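Local coordinates for protein D-glycerate 3-kinase (Cryptococcus neoformans var. grubii serotype A, PDB 6CKG) that probably phosphorylates D-glycerate at the expense of ATP to give 3-phosphoglycerate, as a kinase of the P-loop fold, at residues V21-G26 with R322-T327; H62-L67 with V176-G181; V95-S100 with A113-L118; P105-R110 with H229-N234. All blocks are in the same frame, centred on the assembly; numbering follows the deposited sequence.

Interaction 1: V21-G26 with R322-T327; sequences VQQTAG and REIVGT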
# COMPACT_ATOMS: atom_id res chain seq x y z
N VAL A 21 -2.77 -9.17 14.92
CA VAL A 21 -1.84 -8.21 15.52
C VAL A 21 -0.73 -8.95 16.26
O VAL A 21 0.46 -8.68 16.05
CB VAL A 21 -2.59 -7.24 16.45
CG1 VAL A 21 -1.62 -6.57 17.44
CG2 VAL A 21 -3.32 -6.20 15.64
N GLN A 22 -1.09 -9.92 17.10
CA GLN A 22 -0.09 -10.68 17.86
C GLN A 22 0.85 -11.44 16.94
O GLN A 22 2.07 -11.48 17.17
CB GLN A 22 -0.77 -11.67 18.81
CG GLN A 22 -1.64 -11.03 19.86
CD GLN A 22 -2.13 -12.04 20.88
OE1 GLN A 22 -1.75 -13.22 20.84
NE2 GLN A 22 -2.97 -11.59 21.81
N GLN A 23 0.31 -12.08 15.91
CA GLN A 23 1.16 -12.84 15.00
C GLN A 23 2.07 -11.91 14.21
O GLN A 23 3.24 -12.24 13.98
CB GLN A 23 0.30 -13.69 14.07
CG GLN A 23 -0.32 -14.89 14.77
CD GLN A 23 -1.15 -15.74 13.83
OE1 GLN A 23 -0.66 -16.17 12.79
NE2 GLN A 23 -2.41 -15.95 14.18
N THR A 24 1.55 -10.76 13.78
CA THR A 24 2.39 -9.81 13.06
C THR A 24 3.49 -9.25 13.96
O THR A 24 4.63 -9.06 13.52
CB THR A 24 1.55 -8.67 12.48
OG1 THR A 24 0.54 -9.21 11.63
CG2 THR A 24 2.43 -7.74 11.68
N ALA A 25 3.17 -9.02 15.24
CA ALA A 25 4.18 -8.57 16.20
C ALA A 25 5.29 -9.60 16.34
O ALA A 25 6.48 -9.24 16.36
CB ALA A 25 3.53 -8.30 17.55
N GLY A 26 4.93 -10.88 16.49
CA GLY A 26 5.96 -11.91 16.58
C GLY A 26 6.90 -11.89 15.38
O GLY A 26 8.12 -11.98 15.53
N ARG A 322 -13.02 -11.63 7.58
CA ARG A 322 -11.69 -11.15 7.91
C ARG A 322 -10.99 -12.03 8.94
O ARG A 322 -10.00 -11.61 9.55
CB ARG A 322 -11.73 -9.69 8.41
CG ARG A 322 -12.39 -8.75 7.43
CD ARG A 322 -12.50 -7.35 8.02
NE ARG A 322 -13.03 -6.38 7.06
CZ ARG A 322 -14.33 -6.13 6.88
NH1 ARG A 322 -14.71 -5.23 5.99
NH2 ARG A 322 -15.24 -6.78 7.60
N GLU A 323 -11.48 -13.24 9.13
CA GLU A 323 -10.84 -14.18 10.04
C GLU A 323 -9.70 -14.90 9.33
O GLU A 323 -9.83 -15.29 8.17
CB GLU A 323 -11.86 -15.20 10.55
CG GLU A 323 -13.02 -14.57 11.29
CD GLU A 323 -14.23 -15.49 11.38
OE1 GLU A 323 -14.26 -16.52 10.67
OE2 GLU A 323 -15.14 -15.17 12.17
N ILE A 324 -8.58 -15.05 10.02
CA ILE A 324 -7.45 -15.77 9.43
C ILE A 324 -7.86 -17.22 9.22
O ILE A 324 -8.30 -17.90 10.15
CB ILE A 324 -6.21 -15.66 10.33
CG1 ILE A 324 -5.74 -14.21 10.39
CG2 ILE A 324 -5.09 -16.58 9.82
CD1 ILE A 324 -4.77 -13.96 11.50
N VAL A 325 -7.73 -17.70 7.99
CA VAL A 325 -7.95 -19.11 7.69
C VAL A 325 -6.68 -19.83 7.28
O VAL A 325 -6.68 -21.06 7.21
CB VAL A 325 -9.05 -19.30 6.62
CG1 VAL A 325 -10.39 -18.81 7.15
CG2 VAL A 325 -8.68 -18.58 5.34
N GLY A 326 -5.60 -19.10 7.01
CA GLY A 326 -4.31 -19.73 6.76
C GLY A 326 -3.21 -18.70 6.78
O GLY A 326 -3.44 -17.50 6.62
N THR A 327 -1.99 -19.18 7.01
CA THR A 327 -0.81 -18.34 6.91
C THR A 327 0.23 -19.04 6.06
O THR A 327 0.30 -20.27 6.03
CB THR A 327 -0.21 -18.00 8.29
OG1 THR A 327 0.18 -19.21 8.94
CG2 THR A 327 -1.20 -17.24 9.14

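Interaction 2: H62-L67 with V176-G181; sequences HLTGLL and VVIFEG. With EDO (1,2-ethanediol), chain D.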
# COMPACT_ATOMS: atom_id res chain seq x y z
N HIS A 62 -7.92 -1.96 12.28
CA HIS A 62 -7.21 -2.82 11.34
C HIS A 62 -5.75 -2.94 11.77
O HIS A 62 -5.30 -2.25 12.69
CB HIS A 62 -7.30 -2.26 9.92
CG HIS A 62 -6.68 -0.91 9.77
ND1 HIS A 62 -5.57 -0.68 8.98
CD2 HIS A 62 -7.00 0.28 10.32
CE1 HIS A 62 -5.25 0.60 9.04
NE2 HIS A 62 -6.10 1.21 9.85
N LEU A 63 -5.02 -3.79 11.06
CA LEU A 63 -3.68 -4.20 11.49
C LEU A 63 -2.77 -2.99 11.71
O LEU A 63 -2.27 -2.78 12.82
CB LEU A 63 -3.08 -5.14 10.46
CG LEU A 63 -1.62 -5.50 10.67
CD1 LEU A 63 -1.46 -6.23 12.01
CD2 LEU A 63 -1.14 -6.36 9.49
N THR A 64 -2.57 -2.18 10.67
CA THR A 64 -1.62 -1.07 10.78
C THR A 64 -2.13 0.06 11.68
O THR A 64 -1.35 0.94 12.05
CB THR A 64 -1.28 -0.53 9.39
OG1 THR A 64 -2.47 -0.05 8.75
CG2 THR A 64 -0.69 -1.64 8.52
N GLY A 65 -3.41 0.04 12.05
CA GLY A 65 -3.89 0.99 13.04
C GLY A 65 -3.58 0.58 14.47
O GLY A 65 -3.38 1.45 15.32
N LEU A 66 -3.54 -0.72 14.74
CA LEU A 66 -3.30 -1.26 16.08
C LEU A 66 -1.85 -1.66 16.31
O LEU A 66 -1.36 -1.54 17.44
CB LEU A 66 -4.18 -2.49 16.31
CG LEU A 66 -5.68 -2.28 16.22
CD1 LEU A 66 -6.40 -3.61 16.16
CD2 LEU A 66 -6.16 -1.45 17.41
N LEU A 67 -1.16 -2.15 15.28
CA LEU A 67 0.16 -2.72 15.47
C LEU A 67 1.18 -1.74 16.05
O LEU A 67 1.95 -2.17 16.93
CB LEU A 67 0.67 -3.29 14.15
CG LEU A 67 2.08 -3.90 14.12
CD1 LEU A 67 2.16 -5.12 15.04
CD2 LEU A 67 2.46 -4.29 12.69
N VAL A 176 11.47 0.42 13.90
CA VAL A 176 10.68 -0.20 12.84
C VAL A 176 9.93 0.89 12.10
O VAL A 176 9.32 1.76 12.72
CB VAL A 176 9.68 -1.24 13.41
CG1 VAL A 176 8.75 -1.77 12.30
CG2 VAL A 176 10.43 -2.38 14.10
N VAL A 177 9.97 0.84 10.77
CA VAL A 177 9.12 1.65 9.91
C VAL A 177 8.08 0.73 9.29
O VAL A 177 8.43 -0.28 8.65
CB VAL A 177 9.93 2.38 8.83
CG1 VAL A 177 9.00 3.05 7.78
CG2 VAL A 177 10.83 3.44 9.48
N ILE A 178 6.81 1.04 9.51
CA ILE A 178 5.71 0.38 8.80
C ILE A 178 5.39 1.23 7.57
O ILE A 178 5.05 2.41 7.69
CB ILE A 178 4.48 0.22 9.71
CG1 ILE A 178 4.83 -0.50 11.01
CG2 ILE A 178 3.35 -0.52 8.97
CD1 ILE A 178 5.30 -1.90 10.82
N PHE A 179 5.52 0.63 6.39
CA PHE A 179 5.23 1.32 5.12
C PHE A 179 4.12 0.55 4.42
O PHE A 179 4.37 -0.51 3.82
CB PHE A 179 6.48 1.44 4.26
CG PHE A 179 6.23 2.05 2.86
CD1 PHE A 179 5.19 2.94 2.65
CD2 PHE A 179 7.05 1.71 1.79
CE1 PHE A 179 4.96 3.49 1.36
CE2 PHE A 179 6.84 2.25 0.52
CZ PHE A 179 5.79 3.15 0.32
N GLU A 180 2.89 1.05 4.50
CA GLU A 180 1.71 0.30 4.10
C GLU A 180 1.00 0.96 2.92
O GLU A 180 1.12 2.17 2.69
CB GLU A 180 0.73 0.15 5.25
CG GLU A 180 0.31 1.47 5.85
CD GLU A 180 -1.18 1.64 5.84
OE1 GLU A 180 -1.84 0.99 4.99
OE2 GLU A 180 -1.69 2.41 6.67
N GLY A 181 0.23 0.16 2.19
CA GLY A 181 -0.47 0.68 1.04
C GLY A 181 -1.22 -0.38 0.28
O GLY A 181 -0.80 -1.53 0.24
C1 EDO D . -4.35 -3.53 5.37
O1 EDO D . -5.47 -3.77 4.51
C2 EDO D . -3.86 -2.09 5.22
O2 EDO D . -2.81 -2.02 4.24

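Interaction 3: V95-S100 with A113-L118; sequences VKLSQS and AGTHDL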
# COMPACT_ATOMS: atom_id res chain seq x y z
N VAL A 95 -3.77 17.36 -11.22
CA VAL A 95 -4.45 18.01 -12.34
C VAL A 95 -3.55 18.00 -13.57
O VAL A 95 -4.00 17.70 -14.68
CB VAL A 95 -4.90 19.43 -11.95
CG1 VAL A 95 -5.34 20.24 -13.18
CG2 VAL A 95 -6.02 19.36 -10.93
N LYS A 96 -2.26 18.29 -13.38
CA LYS A 96 -1.32 18.25 -14.50
C LYS A 96 -1.25 16.86 -15.10
O LYS A 96 -1.26 16.71 -16.32
CB LYS A 96 0.07 18.71 -14.04
CG LYS A 96 0.17 20.22 -13.85
CD LYS A 96 1.52 20.64 -13.29
CE LYS A 96 1.60 22.18 -13.19
NZ LYS A 96 2.73 22.63 -12.33
N LEU A 97 -1.22 15.83 -14.25
CA LEU A 97 -1.21 14.45 -14.72
C LEU A 97 -2.47 14.13 -15.51
O LEU A 97 -2.40 13.57 -16.61
CB LEU A 97 -1.04 13.49 -13.54
CG LEU A 97 -1.16 12.00 -13.82
CD1 LEU A 97 -0.08 11.57 -14.80
CD2 LEU A 97 -1.08 11.24 -12.52
N SER A 98 -3.64 14.47 -14.96
CA SER A 98 -4.89 14.22 -15.67
C SER A 98 -4.88 14.90 -17.03
O SER A 98 -5.27 14.28 -18.03
CB SER A 98 -6.08 14.69 -14.84
OG SER A 98 -6.23 13.89 -13.68
N GLN A 99 -4.42 16.15 -17.09
CA GLN A 99 -4.45 16.91 -18.34
C GLN A 99 -3.50 16.33 -19.37
O GLN A 99 -3.73 16.48 -20.57
CB GLN A 99 -4.07 18.36 -18.10
CG GLN A 99 -5.08 19.19 -17.34
CD GLN A 99 -4.55 20.58 -17.10
OE1 GLN A 99 -3.36 20.85 -17.33
NE2 GLN A 99 -5.42 21.48 -16.65
N SER A 100 -2.41 15.69 -18.94
CA SER A 100 -1.46 15.11 -19.88
C SER A 100 -1.90 13.75 -20.40
O SER A 100 -1.29 13.23 -21.33
CB SER A 100 -0.08 15.00 -19.22
OG SER A 100 -0.09 14.06 -18.17
N ALA A 113 -1.08 3.59 -9.78
CA ALA A 113 0.31 3.90 -10.07
C ALA A 113 0.41 5.10 -11.01
O ALA A 113 -0.23 5.14 -12.07
CB ALA A 113 1.00 2.67 -10.69
N GLY A 114 1.22 6.07 -10.60
CA GLY A 114 1.36 7.34 -11.29
C GLY A 114 0.81 8.52 -10.51
O GLY A 114 1.23 9.66 -10.75
N THR A 115 -0.12 8.28 -9.58
CA THR A 115 -0.77 9.35 -8.84
C THR A 115 -0.11 9.62 -7.48
O THR A 115 -0.69 10.34 -6.67
CB THR A 115 -2.26 9.02 -8.65
OG1 THR A 115 -2.40 7.88 -7.79
CG2 THR A 115 -2.96 8.74 -10.02
N HIS A 116 1.07 9.06 -7.24
CA HIS A 116 1.82 9.29 -6.00
C HIS A 116 3.06 10.11 -6.30
O HIS A 116 3.60 10.08 -7.41
CB HIS A 116 2.22 7.96 -5.33
CG HIS A 116 1.05 7.07 -5.06
ND1 HIS A 116 0.67 6.06 -5.92
CD2 HIS A 116 0.14 7.07 -4.05
CE1 HIS A 116 -0.41 5.47 -5.45
NE2 HIS A 116 -0.76 6.07 -4.32
N ASP A 117 3.49 10.87 -5.29
CA ASP A 117 4.65 11.75 -5.41
C ASP A 117 5.87 10.90 -5.08
O ASP A 117 6.24 10.73 -3.91
CB ASP A 117 4.50 12.94 -4.47
CG ASP A 117 5.59 13.96 -4.63
OD1 ASP A 117 6.72 13.62 -5.04
OD2 ASP A 117 5.30 15.13 -4.31
N LEU A 118 6.51 10.36 -6.11
CA LEU A 118 7.60 9.42 -5.87
C LEU A 118 8.85 10.09 -5.31
O LEU A 118 9.52 9.49 -4.46
CB LEU A 118 7.92 8.63 -7.15
CG LEU A 118 6.82 7.62 -7.52
CD1 LEU A 118 7.09 7.02 -8.91
CD2 LEU A 118 6.75 6.52 -6.48

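Interaction 4: P105-R110 with H229-N234; sequences PLLNGR and HSINQN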
# COMPACT_ATOMS: atom_id res chain seq x y z
N PRO A 105 -8.89 7.02 -18.10
CA PRO A 105 -9.78 7.22 -16.95
C PRO A 105 -9.15 6.89 -15.62
O PRO A 105 -9.58 7.42 -14.59
CB PRO A 105 -10.95 6.28 -17.25
CG PRO A 105 -10.36 5.22 -18.14
CD PRO A 105 -9.38 5.97 -19.00
N LEU A 106 -8.15 6.00 -15.60
CA LEU A 106 -7.53 5.64 -14.33
C LEU A 106 -6.65 6.77 -13.79
O LEU A 106 -6.45 6.83 -12.57
CB LEU A 106 -6.72 4.34 -14.50
CG LEU A 106 -7.62 3.14 -14.78
CD1 LEU A 106 -6.84 1.80 -14.85
CD2 LEU A 106 -8.72 3.09 -13.72
N LEU A 107 -6.17 7.67 -14.64
CA LEU A 107 -5.34 8.78 -14.19
C LEU A 107 -6.12 10.08 -14.05
O LEU A 107 -5.51 11.15 -13.87
CB LEU A 107 -4.16 8.96 -15.14
CG LEU A 107 -3.24 7.74 -15.25
CD1 LEU A 107 -2.23 7.90 -16.37
CD2 LEU A 107 -2.54 7.49 -13.90
N ASN A 108 -7.45 10.04 -14.11
CA ASN A 108 -8.21 11.28 -14.02
C ASN A 108 -8.46 11.67 -12.57
O ASN A 108 -9.23 12.60 -12.32
CB ASN A 108 -9.52 11.16 -14.81
CG ASN A 108 -10.53 10.24 -14.16
OD1 ASN A 108 -10.30 9.67 -13.09
ND2 ASN A 108 -11.69 10.10 -14.80
N GLY A 109 -7.83 10.98 -11.63
CA GLY A 109 -7.89 11.30 -10.21
C GLY A 109 -6.95 10.37 -9.48
O GLY A 109 -6.37 9.45 -10.08
N ARG A 110 -6.81 10.59 -8.17
CA ARG A 110 -5.89 9.81 -7.35
C ARG A 110 -6.25 8.33 -7.36
O ARG A 110 -7.41 7.94 -7.53
CB ARG A 110 -5.90 10.31 -5.90
CG ARG A 110 -7.18 9.97 -5.15
CD ARG A 110 -7.26 10.69 -3.79
NE ARG A 110 -8.38 10.20 -3.00
CZ ARG A 110 -9.42 10.93 -2.62
NH1 ARG A 110 -9.49 12.22 -2.91
NH2 ARG A 110 -10.40 10.37 -1.91
N HIS A 229 -1.46 -0.33 -20.09
CA HIS A 229 -0.01 -0.22 -20.28
C HIS A 229 0.56 1.01 -19.58
O HIS A 229 1.67 0.96 -19.04
CB HIS A 229 0.32 -0.17 -21.78
CG HIS A 229 0.38 -1.52 -22.45
ND1 HIS A 229 1.27 -2.50 -22.07
CD2 HIS A 229 -0.29 -2.02 -23.52
CE1 HIS A 229 1.12 -3.56 -22.85
NE2 HIS A 229 0.18 -3.29 -23.74
N SER A 230 -0.19 2.13 -19.60
CA SER A 230 0.25 3.34 -18.92
C SER A 230 0.41 3.12 -17.42
O SER A 230 1.42 3.52 -16.82
CB SER A 230 -0.74 4.48 -19.17
OG SER A 230 -0.83 4.77 -20.56
N ILE A 231 -0.58 2.50 -16.78
CA ILE A 231 -0.44 2.21 -15.35
C ILE A 231 0.75 1.30 -15.10
O ILE A 231 1.53 1.50 -14.15
CB ILE A 231 -1.74 1.61 -14.79
CG1 ILE A 231 -2.93 2.52 -15.09
CG2 ILE A 231 -1.60 1.33 -13.28
CD1 ILE A 231 -2.78 3.94 -14.52
N ASN A 232 0.92 0.29 -15.95
CA ASN A 232 2.06 -0.63 -15.86
C ASN A 232 3.38 0.13 -15.92
O ASN A 232 4.30 -0.11 -15.12
CB ASN A 232 1.99 -1.66 -17.00
CG ASN A 232 3.01 -2.78 -16.87
OD1 ASN A 232 3.20 -3.34 -15.80
ND2 ASN A 232 3.67 -3.12 -17.98
N GLN A 233 3.52 1.02 -16.91
CA GLN A 233 4.73 1.81 -17.05
C GLN A 233 4.94 2.73 -15.85
O GLN A 233 6.08 2.93 -15.41
CB GLN A 233 4.65 2.65 -18.33
CG GLN A 233 6.00 3.13 -18.82
CD GLN A 233 6.83 1.99 -19.37
OE1 GLN A 233 6.29 1.04 -19.93
NE2 GLN A 233 8.15 2.07 -19.20
N ASN A 234 3.86 3.31 -15.34
CA ASN A 234 3.94 4.08 -14.11
C ASN A 234 4.47 3.24 -12.96
O ASN A 234 5.30 3.70 -12.17
CB ASN A 234 2.56 4.64 -13.75
CG ASN A 234 2.11 5.74 -14.70
OD1 ASN A 234 2.84 6.13 -15.61
ND2 ASN A 234 0.90 6.21 -14.51

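Interaction 1: V21-G26 with R322-T327
Gln-23 reaches from the side of helix 19-38 to the edge strand 324-329, where its amide meets two aliphatic groups. The two ends of that amide have different neighbours: OE1 lies 3.8 Å from Thr-327 CG2, while NE2 lies 4.1 Å from Ile-324 CD1. These are van der Waals contacts of modest area at the protein surface. The Gln-23 and Ile-324 side chains come at each other from opposite directions, whereas Thr-327 is met at a slant.

Torsions explain the reach. Gln-23 has CG beside the backbone N and opposite the carbonyl carbon (chi1 -73°), and the chain then runs straight through chi2 (-179°), so the amide stands well off the helix. The extended chain spans a wide gap: the nearest CA atoms, Gln-23 and Thr-327, are 10.0 Å apart. On the helix side the backbone bond from Ala-25 N to Val-21 O, 2.8 Å, keeps the turn carrying Gln-23 regular. On the strand side Val-325 and Gly-326 both face Ile-317, a classic beta bulge lying between the two residues that touch Gln-23.

Beneath the contact, Phe-316 of strand 313-318 is touched by Gln-23, Thr-24, Ile-324 and Thr-327 together. Helix 19-38 thus rests on the last antiparallel pair of the mixed sheet, while Val-21 and Gln-22 touch Tyr-70, and Thr-24 also reaches Leu-63 and Leu-67, of helix 63-75.

Interaction 2: H62-L67 with V176-G181
The Glu-180 carboxylate turns one oxygen to Thr-64 and the other to a bound 1,2-ethanediol, at the polar end of a helix-on-sheet contact in the P-loop NTPase core. Thr-64 OG1 gives OE2 of Glu-180 a weak hydrogen bond of 3.3 Å, and the position of that hydroxyl is not entirely sure. O2 of the ethanediol, a molecule probably from the crystallisation liquor, donates to Glu-180 OE1, also at 3.3 Å. The other flat group nearby, the His-62 ring, has Gly-65 N over one face, 3.5 Å above its plane and displaced toward the rim, and ethanediol C2 approaching it obliquely.

Helix 63-75 follows directly on the P-loop that leaves strand 48-53, and it lies over the parallel sheet. Its short segment runs nearly antiparallel to strand 176-180, at 164°, with the axes 10.4 Å apart. His-62 is at the N-cap, just after the P-loop, so the polar end of the contact lies beside that loop.

Glu-180 OE2 has its firmer partner in Ser-83 OG, on the neighbouring strand's end, with Thr-64 OG1 the weak one. Chi1 of Glu-180 is 56° and the chain bends again at chi2, which turns the carboxylate toward the helix start; Thr-64 CG2 lies 4.0 Å from Glu-180 CB.

Further along the helix the chemistry becomes apolar. Ile-178, which also packs on Val-50, crosses Leu-67 at about a right angle, and their methyls meet at 4.2 Å between Leu-67 CD2 and Ile-178 CD1.

Interaction 3: V95-S100 with A113-L118
One methyl of Leu-97 makes the whole contact: CD2 lies 3.3 Å from Gly-114 O and 4.0 Å from Thr-115 CG2. With CG opposite the backbone N (chi1 173°), the leucine reaches from helix 91-100 toward the loop that leads into helix 118-129, whose N-cap is Asp-117. The contact thus packs a helix on a loop in the helical region outside the sheet of the P-loop kinase fold. Gly-114 has a positive phi (112°), an angle readily taken by glycine.

Polar bonds hold each side rather than join the two. On the helix, Ser-100 OG donates to Leu-97 O at 2.8 Å; the carbonyl is approached at a C=O...donor angle of 117°, with the donor tilted out of its plane. In the loop, Thr-115 divides its two branches: CG2 goes to Leu-97, while OG1 bonds to Pro-112 O and accepts from Gly-111 N. Gly-114 N is bonded to Tyr-238 OH, and the backbone of Thr-115 pairs with that of Leu-89.

Taken together, bonds within the loop and to Tyr-238 and neighbouring segments hold the backbone of Gly-114 and Thr-115. Leu-97 adds only van der Waals contact to it, with no polar bond between the two segments.

Interaction 4: P105-R110 with H229-N234
Helix 225-236 is covered here by the irregular loop between helices 91-100 and 118-129, with Leu-106 and Leu-107 of the loop lying over Ile-231 and Asn-234. Ile-231 and Asn-234 are three residues apart, so both look out from the same side of the helix.

Ile-231 CD1 is the centre of the packing. It lies 3.6 Å from Leu-107 CD2 and 4.0 Å from Leu-106 CB, so the methyl sits in the angle between two consecutive leucines. The two meet it differently: Leu-107 slides past Ile-231 in the opposite direction, while Leu-106 crosses it at about a right angle and sets its CD1 4.0 Å from Ile-231 CG1. In Ile-231, CG1 lies beside the backbone N (chi1 -55°), and a second bend at chi2 (-58°) carries CD1 to the leucines.

The polar residue contributes its amide nitrogen. Asn-234 ND2 rests 3.7 Å from Leu-107 CD2 and 4.0 Å from Leu-107 CD1, yet it is not left without a polar partner, for it bonds to Ala-113 O farther along the same loop. The carbonyl of Leu-107 likewise finds Ser-98 OG on helix 91-100. Ile-231 also touches Phe-298 of helix 281-298.

Both elements belong to the connections that follow the C-terminal ends of parallel strands 79-83 and 176-180, and the contact is a buried helix-against-loop packing in the helical part built beyond the sheet of this P-loop kinase fold.

Overall arrangement
Interactions 1 and 2 belong to the sheet and its covering helices. They touch through Thr-24 CG2 and Leu-67 CD2, 3.6 Å apart, where helices 19-38 and 63-75 meet. Interaction 1 is a thin surface contact at the sheet's edge; interaction 2 lies deeper and mixes a polar end by the P-loop with an apolar one. Interactions 3 and 4 sit on the other side of the chain's centre, about 8 Å apart between centres, and share the loop between helices 91-100 and 118-129. There interaction 4 is buried and largely aliphatic, interaction 3 only partly buried, and hydrogen bonds of Ser-98 and Asn-234 tie the two together.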